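Local coordinates for telomerase reverse transcriptase (Candida tropicalis MYA-3404, PDB 6ZD1), which probably extends chromosome ends as the catalytic reverse transcriptase of telomerase, copying a template in the enzyme's RNA component into telomeric DNA repeats, at residues 640-643 with 644-648; 580-583 with 584-587; 206-209 with 210-214. All coordinates share one frame; numbering follows the deposited sequence.

Contact 1 of 3, residues 640-643 with 644-648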
loop_
_atom_site.group_PDB
_atom_site.type_symbol
_atom_site.label_atom_id
_atom_site.label_comp_id
_atom_site.label_asym_id
_atom_site.label_seq_id
_atom_site.Cartn_x
_atom_site.Cartn_y
_atom_site.Cartn_z
ATOM N N PHE A 640 -12.776 11.487 29.483
ATOM C CA PHE A 640 -11.729 11.462 28.472
ATOM C C PHE A 640 -10.370 11.703 29.124
ATOM O O PHE A 640 -10.150 12.741 29.757
ATOM C CB PHE A 640 -12.014 12.522 27.410
ATOM C CG PHE A 640 -10.898 12.714 26.429
ATOM C CD1 PHE A 640 -10.767 11.871 25.338
ATOM C CD2 PHE A 640 -9.983 13.746 26.590
ATOM C CE1 PHE A 640 -9.743 12.044 24.426
ATOM C CE2 PHE A 640 -8.954 13.925 25.682
ATOM C CZ PHE A 640 -8.835 13.072 24.597
ATOM N N GLU A 641 -9.457 10.753 28.962
ATOM C CA GLU A 641 -8.119 10.829 29.537
ATOM C C GLU A 641 -7.129 11.070 28.403
ATOM O O GLU A 641 -6.923 10.195 27.552
ATOM C CB GLU A 641 -7.794 9.548 30.303
ATOM C CG GLU A 641 -8.943 9.071 31.174
ATOM C CD GLU A 641 -8.713 7.690 31.752
ATOM O OE1 GLU A 641 -7.783 7.532 32.571
ATOM O OE2 GLU A 641 -9.460 6.760 31.380
ATOM N N ARG A 642 -6.493 12.245 28.418
ATOM C CA ARG A 642 -5.654 12.654 27.297
ATOM C C ARG A 642 -4.442 11.747 27.132
ATOM O O ARG A 642 -3.976 11.547 26.005
ATOM C CB ARG A 642 -5.208 14.108 27.476
ATOM C CG ARG A 642 -4.372 14.356 28.730
ATOM C CD ARG A 642 -4.129 15.842 28.983
ATOM N NE ARG A 642 -3.259 16.063 30.138
ATOM C CZ ARG A 642 -3.677 16.068 31.403
ATOM N NH1 ARG A 642 -4.956 15.859 31.684
ATOM N NH2 ARG A 642 -2.816 16.280 32.392
ATOM N N TYR A 643 -3.922 11.186 28.226
ATOM C CA TYR A 643 -2.741 10.335 28.112
ATOM C C TYR A 643 -3.078 9.021 27.421
ATOM O O TYR A 643 -2.301 8.533 26.595
ATOM C CB TYR A 643 -2.135 10.083 29.494
ATOM C CG TYR A 643 -1.602 11.330 30.166
ATOM C CD1 TYR A 643 -0.555 12.051 29.602
ATOM C CD2 TYR A 643 -2.138 11.783 31.366
ATOM C CE1 TYR A 643 -0.060 13.194 30.210
ATOM C CE2 TYR A 643 -1.648 12.924 31.982
ATOM C CZ TYR A 643 -0.609 13.622 31.399
ATOM O OH TYR A 643 -0.117 14.756 32.005
ATOM N N ARG A 644 -4.255 8.460 27.709
ATOM C CA ARG A 644 -4.698 7.276 26.979
ATOM C C ARG A 644 -4.905 7.599 25.507
ATOM O O ARG A 644 -4.600 6.779 24.632
ATOM C CB ARG A 644 -5.982 6.732 27.603
ATOM C CG ARG A 644 -6.637 5.611 26.823
ATOM C CD ARG A 644 -7.873 5.087 27.540
ATOM N NE ARG A 644 -7.566 4.593 28.880
ATOM C CZ ARG A 644 -7.084 3.381 29.138
ATOM N NH1 ARG A 644 -6.844 2.536 28.143
ATOM N NH2 ARG A 644 -6.838 3.014 30.390
ATOM N N PHE A 645 -5.382 8.811 25.215
ATOM C CA PHE A 645 -5.587 9.213 23.830
ATOM C C PHE A 645 -4.266 9.375 23.093
ATOM O O PHE A 645 -4.195 9.109 21.887
ATOM C CB PHE A 645 -6.384 10.515 23.782
ATOM C CG PHE A 645 -6.613 11.039 22.394
ATOM C CD1 PHE A 645 -7.335 10.301 21.471
ATOM C CD2 PHE A 645 -6.125 12.281 22.019
ATOM C CE1 PHE A 645 -7.557 10.789 20.193
ATOM C CE2 PHE A 645 -6.343 12.774 20.744
ATOM C CZ PHE A 645 -7.059 12.026 19.829
HETATM N N MSE A 646 -3.211 9.781 23.792
HETATM C CA MSE A 646 -1.927 10.008 23.142
HETATM C C MSE A 646 -1.247 8.696 22.799
HETATM O O MSE A 646 -0.627 8.566 21.742
HETATM C CB MSE A 646 -1.021 10.851 24.023
HETATM C CG MSE A 646 -1.425 12.310 24.059
HETATM SE SE MSE A 646 -0.276 13.364 25.218
HETATM C CE MSE A 646 -1.564 13.775 26.614
ATOM N N LYS A 647 -1.385 7.714 23.689
ATOM C CA LYS A 647 -0.922 6.372 23.360
ATOM C C LYS A 647 -1.627 5.862 22.113
ATOM O O LYS A 647 -0.997 5.254 21.240
ATOM C CB LYS A 647 -1.147 5.432 24.544
ATOM C CG LYS A 647 -0.210 5.701 25.709
ATOM C CD LYS A 647 -0.802 5.239 27.029
ATOM C CE LYS A 647 0.069 5.682 28.191
ATOM N NZ LYS A 647 -0.623 5.525 29.497
ATOM N N PHE A 648 -2.931 6.130 22.000
ATOM C CA PHE A 648 -3.656 5.790 20.779
ATOM C C PHE A 648 -3.066 6.516 19.578
ATOM O O PHE A 648 -2.821 5.906 18.530
ATOM C CB PHE A 648 -5.143 6.118 20.943
ATOM C CG PHE A 648 -5.935 6.032 19.665
ATOM C CD1 PHE A 648 -6.391 4.808 19.196
ATOM C CD2 PHE A 648 -6.241 7.177 18.944
ATOM C CE1 PHE A 648 -7.133 4.727 18.027
ATOM C CE2 PHE A 648 -6.980 7.105 17.771
ATOM C CZ PHE A 648 -7.424 5.876 17.313
#
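Tyr643 and Met646, three residues apart on the first turns of helix 642-664, lie alongside each other and point the same way. Met646 is present as selenomethionine, and its methyl carbon CE sits 3.6 Å from CD1 of the Tyr643 ring, approaching obliquely. The chain runs straight to SE and then bends (chi3 -112°), which folds the methyl back toward the preceding turn, bringing Met646 CE also to 3.6 Å from Arg642 CG. A flexible, unbranched side chain suits this place because it can fill the groove between a ring and an aliphatic stem. The stem of Arg642 crosses one face of the Tyr643 ring, with CG above the ring centre. A weak hydrogen bond runs from Arg642 NH2 to Tyr643 OH (3.1 Å), but the firmer polar partner of Arg642 is Glu693, which forms a salt bridge with NE.

Arg644 points along the same flank as Glu641, the residue at the N-cap position. Their charges meet at the guanidinium edge, with Glu641 OE2 3.8 Å from Arg644 NE, a long salt bridge, with the carboxylate and guanidinium planes 55° apart. An acid at the N-cap would also be expected to interact favourably with the positive end of the helix dipole.

The backbone is knit in the helical way: Phe645 N donates to Glu641 O (3.1 Å) and Met646 N to Arg642 O (2.9 Å). Phe640, just ahead of the helix, brings CZ to 3.6 Å from Phe645 CB, the two rings being inclined to each other.

This helix start is wedged among others of the C-terminal helical region: Met646 meets helix 692-699 through Ile694 and Trp697, Phe645 reaches helix 609-637, and Arg644 touches Lys583 of helix 582-596.

Contact 2 of 3, residues 580-583 with 584-587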
loop_
_atom_site.group_PDB
_atom_site.type_symbol
_atom_site.label_atom_id
_atom_site.label_comp_id
_atom_site.label_asym_id
_atom_site.label_seq_id
_atom_site.Cartn_x
_atom_site.Cartn_y
_atom_site.Cartn_z
ATOM N N ARG A 580 -19.460 2.579 25.316
ATOM C CA ARG A 580 -19.636 3.111 26.660
ATOM C C ARG A 580 -18.325 3.555 27.296
ATOM O O ARG A 580 -18.295 3.833 28.500
ATOM C CB ARG A 580 -20.309 2.071 27.558
ATOM C CG ARG A 580 -21.578 1.465 26.986
ATOM C CD ARG A 580 -22.138 0.388 27.910
ATOM N NE ARG A 580 -21.140 -0.634 28.220
ATOM C CZ ARG A 580 -20.568 -0.790 29.410
ATOM N NH1 ARG A 580 -20.901 0.003 30.423
ATOM N NH2 ARG A 580 -19.666 -1.745 29.591
ATOM N N SER A 581 -17.244 3.622 26.525
ATOM C CA SER A 581 -15.945 3.984 27.074
ATOM C C SER A 581 -15.013 4.346 25.933
ATOM O O SER A 581 -15.171 3.861 24.811
ATOM C CB SER A 581 -15.343 2.843 27.900
ATOM O OG SER A 581 -15.007 1.749 27.066
ATOM N N PHE A 582 -14.029 5.197 26.233
ATOM C CA PHE A 582 -13.063 5.583 25.211
ATOM C C PHE A 582 -12.102 4.449 24.889
ATOM O O PHE A 582 -11.655 4.330 23.744
ATOM C CB PHE A 582 -12.287 6.824 25.648
ATOM C CG PHE A 582 -13.067 8.102 25.522
ATOM C CD1 PHE A 582 -13.222 8.717 24.289
ATOM C CD2 PHE A 582 -13.640 8.690 26.637
ATOM C CE1 PHE A 582 -13.937 9.892 24.172
ATOM C CE2 PHE A 582 -14.356 9.866 26.528
ATOM C CZ PHE A 582 -14.506 10.468 25.294
ATOM N N LYS A 583 -11.766 3.614 25.876
ATOM C CA LYS A 583 -10.875 2.493 25.605
ATOM C C LYS A 583 -11.461 1.578 24.539
ATOM O O LYS A 583 -10.760 1.175 23.603
ATOM C CB LYS A 583 -10.595 1.708 26.884
ATOM C CG LYS A 583 -9.417 0.754 26.756
ATOM C CD LYS A 583 -9.283 -0.155 27.963
ATOM C CE LYS A 583 -10.404 -1.177 28.018
ATOM N NZ LYS A 583 -10.204 -2.131 29.142
ATOM N N ALA A 584 -12.754 1.261 24.649
ATOM C CA ALA A 584 -13.395 0.421 23.644
ATOM C C ALA A 584 -13.477 1.121 22.297
ATOM O O ALA A 584 -13.421 0.462 21.253
ATOM C CB ALA A 584 -14.793 0.016 24.109
ATOM N N LEU A 585 -13.577 2.452 22.300
ATOM C CA LEU A 585 -13.628 3.195 21.047
ATOM C C LEU A 585 -12.270 3.204 20.359
ATOM O O LEU A 585 -12.187 3.083 19.131
ATOM C CB LEU A 585 -14.101 4.626 21.301
ATOM C CG LEU A 585 -14.073 5.530 20.065
ATOM C CD1 LEU A 585 -15.265 5.236 19.166
ATOM C CD2 LEU A 585 -14.020 6.999 20.440
ATOM N N PHE A 586 -11.194 3.359 21.133
ATOM C CA PHE A 586 -9.871 3.446 20.528
ATOM C C PHE A 586 -9.403 2.094 20.005
ATOM O O PHE A 586 -8.748 2.032 18.959
ATOM C CB PHE A 586 -8.877 4.014 21.544
ATOM C CG PHE A 586 -9.167 5.438 21.949
ATOM C CD1 PHE A 586 -9.836 6.298 21.088
ATOM C CD2 PHE A 586 -8.769 5.918 23.191
ATOM C CE1 PHE A 586 -10.104 7.607 21.457
ATOM C CE2 PHE A 586 -9.030 7.226 23.565
ATOM C CZ PHE A 586 -9.700 8.071 22.697
ATOM N N SER A 587 -9.760 1.003 20.687
ATOM C CA SER A 587 -9.398 -0.325 20.200
ATOM C C SER A 587 -10.122 -0.648 18.902
ATOM O O SER A 587 -9.532 -1.219 17.978
ATOM C CB SER A 587 -9.706 -1.385 21.257
ATOM O OG SER A 587 -8.798 -1.303 22.340
#
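Ser581 caps the start of helix 582-596, its OG accepting a weak hydrogen bond from Ala584 N at 3.3 Å. The hydroxyl stands between the backbone N and the carbonyl carbon (chi1 68°), which turns it toward the first turn, and the N-H points at it fairly straight (160°). Serine is a classic N-cap residue, short enough to reach an amide that lacks a carbonyl partner one turn earlier; the small Ala584 leaves room, with its CB 3.4 Å from Ser581 OG.

Main-chain bonds carry the turn onward. Leu585 N donates to Ser581 O at 3.3 Å, Phe586 N to Phe582 O at 2.8 Å, and Ser587 N to Lys583 O at 3.1 Å.

The apolar contacts gather on one flank. Phe582 and Phe586 are one turn apart, and their rings meet obliquely, planes at 35°; the closest side-chain approach is Phe582 CB to Phe586 CE2, 3.9 Å. The carbonyl oxygen of Phe582 lies over one face of the Phe586 ring, toward its rim, so the ring packs against the same carbonyl that Phe586 N bonds. Leu585 adds a looser touch, its CD2 4.3 Å from Phe582 CD1. Large hydrophobic residues suit this flank because it is buried.

Beyond the turn, Asp638 accepts from Phe582 N, supplying a second acceptor at the helix start. Ser587 OG binds Asp128 of helix 126-129, Phe586 stacks on Phe648 of helix 642-664, and Leu585 packs on Ser630 and Ile634 of helix 609-637.

Contact 3 of 3, residues 206-209 with 210-214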
loop_
_atom_site.group_PDB
_atom_site.type_symbol
_atom_site.label_atom_id
_atom_site.label_comp_id
_atom_site.label_asym_id
_atom_site.label_seq_id
_atom_site.Cartn_x
_atom_site.Cartn_y
_atom_site.Cartn_z
ATOM N N SER A 206 -0.555 -20.485 -11.526
ATOM C CA SER A 206 0.192 -21.074 -12.633
ATOM C C SER A 206 -0.548 -20.902 -13.954
ATOM O O SER A 206 0.075 -20.679 -14.997
ATOM C CB SER A 206 0.462 -22.556 -12.360
ATOM O OG SER A 206 1.318 -22.725 -11.242
ATOM N N ASN A 207 -1.880 -20.981 -13.925
ATOM C CA ASN A 207 -2.658 -20.829 -15.151
ATOM C C ASN A 207 -2.556 -19.413 -15.705
ATOM O O ASN A 207 -2.247 -19.221 -16.887
ATOM C CB ASN A 207 -4.118 -21.200 -14.899
ATOM C CG ASN A 207 -4.306 -22.677 -14.634
ATOM O OD1 ASN A 207 -3.496 -23.504 -15.056
ATOM N ND2 ASN A 207 -5.380 -23.019 -13.933
ATOM N N TRP A 208 -2.824 -18.405 -14.868
ATOM C CA TRP A 208 -2.793 -17.026 -15.350
ATOM C C TRP A 208 -1.395 -16.632 -15.808
ATOM O O TRP A 208 -1.234 -15.981 -16.847
ATOM C CB TRP A 208 -3.286 -16.069 -14.264
ATOM C CG TRP A 208 -3.129 -14.616 -14.636
ATOM C CD1 TRP A 208 -2.038 -13.819 -14.411
ATOM C CD2 TRP A 208 -4.094 -13.791 -15.303
ATOM N NE1 TRP A 208 -2.266 -12.553 -14.897
ATOM C CE2 TRP A 208 -3.519 -12.510 -15.449
ATOM C CE3 TRP A 208 -5.385 -14.011 -15.793
ATOM C CZ2 TRP A 208 -4.194 -11.455 -16.061
ATOM C CZ3 TRP A 208 -6.053 -12.962 -16.403
ATOM C CH2 TRP A 208 -5.457 -11.699 -16.529
ATOM N N ILE A 209 -0.371 -17.024 -15.047
ATOM C CA ILE A 209 0.999 -16.647 -15.384
ATOM C C ILE A 209 1.408 -17.254 -16.721
ATOM O O ILE A 209 2.051 -16.594 -17.547
ATOM C CB ILE A 209 1.956 -17.047 -14.244
ATOM C CG1 ILE A 209 1.707 -16.166 -13.016
ATOM C CG2 ILE A 209 3.406 -16.942 -14.686
ATOM C CD1 ILE A 209 2.625 -16.456 -11.841
ATOM N N THR A 210 1.034 -18.513 -16.963
ATOM C CA THR A 210 1.361 -19.151 -18.237
ATOM C C THR A 210 0.717 -18.417 -19.410
ATOM O O THR A 210 1.346 -18.234 -20.459
ATOM C CB THR A 210 0.929 -20.619 -18.218
ATOM O OG1 THR A 210 1.663 -21.321 -17.209
ATOM C CG2 THR A 210 1.190 -21.273 -19.567
ATOM N N LYS A 211 -0.536 -17.989 -19.250
ATOM C CA LYS A 211 -1.203 -17.245 -20.315
ATOM C C LYS A 211 -0.615 -15.846 -20.464
ATOM O O LYS A 211 -0.403 -15.372 -21.588
ATOM C CB LYS A 211 -2.705 -17.180 -20.042
ATOM C CG LYS A 211 -3.363 -18.551 -19.950
ATOM C CD LYS A 211 -4.780 -18.464 -19.402
ATOM C CE LYS A 211 -5.390 -19.850 -19.222
ATOM N NZ LYS A 211 -4.574 -20.726 -18.330
ATOM N N TYR A 212 -0.345 -15.171 -19.344
ATOM C CA TYR A 212 0.221 -13.827 -19.401
ATOM C C TYR A 212 1.634 -13.832 -19.975
ATOM O O TYR A 212 2.037 -12.866 -20.633
ATOM C CB TYR A 212 0.207 -13.203 -18.002
ATOM C CG TYR A 212 0.880 -11.849 -17.902
ATOM C CD1 TYR A 212 0.180 -10.679 -18.179
ATOM C CD2 TYR A 212 2.209 -11.740 -17.511
ATOM C CE1 TYR A 212 0.791 -9.439 -18.082
ATOM C CE2 TYR A 212 2.828 -10.507 -17.413
ATOM C CZ TYR A 212 2.117 -9.361 -17.697
ATOM O OH TYR A 212 2.738 -8.138 -17.596
ATOM N N ALA A 213 2.393 -14.910 -19.753
ATOM C CA ALA A 213 3.771 -14.964 -20.231
ATOM C C ALA A 213 3.845 -15.091 -21.746
ATOM O O ALA A 213 4.799 -14.600 -22.363
ATOM C CB ALA A 213 4.514 -16.127 -19.573
ATOM N N LYS A 214 2.859 -15.741 -22.363
ATOM C CA LYS A 214 2.909 -15.937 -23.806
ATOM C C LYS A 214 2.649 -14.635 -24.549
ATOM O O LYS A 214 3.288 -14.359 -25.572
ATOM C CB LYS A 214 1.901 -17.007 -24.226
ATOM C CG LYS A 214 2.288 -18.417 -23.817
ATOM C CD LYS A 214 1.193 -19.412 -24.169
ATOM C CE LYS A 214 1.685 -20.848 -24.047
ATOM N NZ LYS A 214 2.289 -21.130 -22.714
#
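Thr210 grips the carbonyl oxygen of Ser206 twice, through its hydroxyl OG1 at 2.8 Å and its backbone N at 3.1 Å. The two donors arrive from opposite faces of the carbonyl plane. With OG1 beside its own backbone N (chi1 -63°), the hydroxyl folds back onto the preceding turn, as threonine and serine often do inside helices.

Lys211 treats Asn207 in a similar way. Its N donates to Asn207 O at 3.2 Å, while the side chain runs alongside and bends at its end (chi4 57°), bringing NZ to 3.1 Å from the same oxygen. That second bond comes from well above the carbonyl plane and misses the lone pairs, so it probably owes more to charge than to direction. Long and flexible, lysine can curl this way on an exposed flank.

On the inner flank Trp208 and Tyr212 follow each other one turn apart. Tyr212 N bonds Trp208 O at 2.8 Å, and the indole NE1 lies 4.0 Å from Tyr212 CB, the side chains crossing at a slant.

A second shell holds these groups. Ser206 OG bonds Asn202 O, Asn207 ND2 bonds Glu203, and Tyr212 OH is shared by Asp345 and Arg458. Trp208 meets Phe243 edge-to-face and, with Ile209, packs on strand 231-237.

The helix thus has two chemical faces: aromatic and aliphatic groups seat it on a sheet, whereas on the polar side hydroxyl and ammonium donors fold back upon carbonyls. Held by an acid and an arginine together, the phenol ties this helix to helix 343-346 and strand 454-458, far along the sequence.

From the N terminus, contact 3 comes first, on helix 198-216, followed by contact 2 at the start of helix 582-596 and contact 1 at the start of helix 642-664. Each closes only a helical turn, and they run in series, neither nesting nor crossing. Contact 3 stands about 51 Å from contact 1 and 48 Å from contact 2, centre to centre, on the opposite side of the chain's centre. Contacts 1 and 2 touch: Phe645 CD1 is 3.5 Å from Phe586 CZ. They join two helix starts of the C-terminal helical region, which probably corresponds to the polymerase thumb, as in other telomerases, while contact 3 belongs to a helix seated on a sheet.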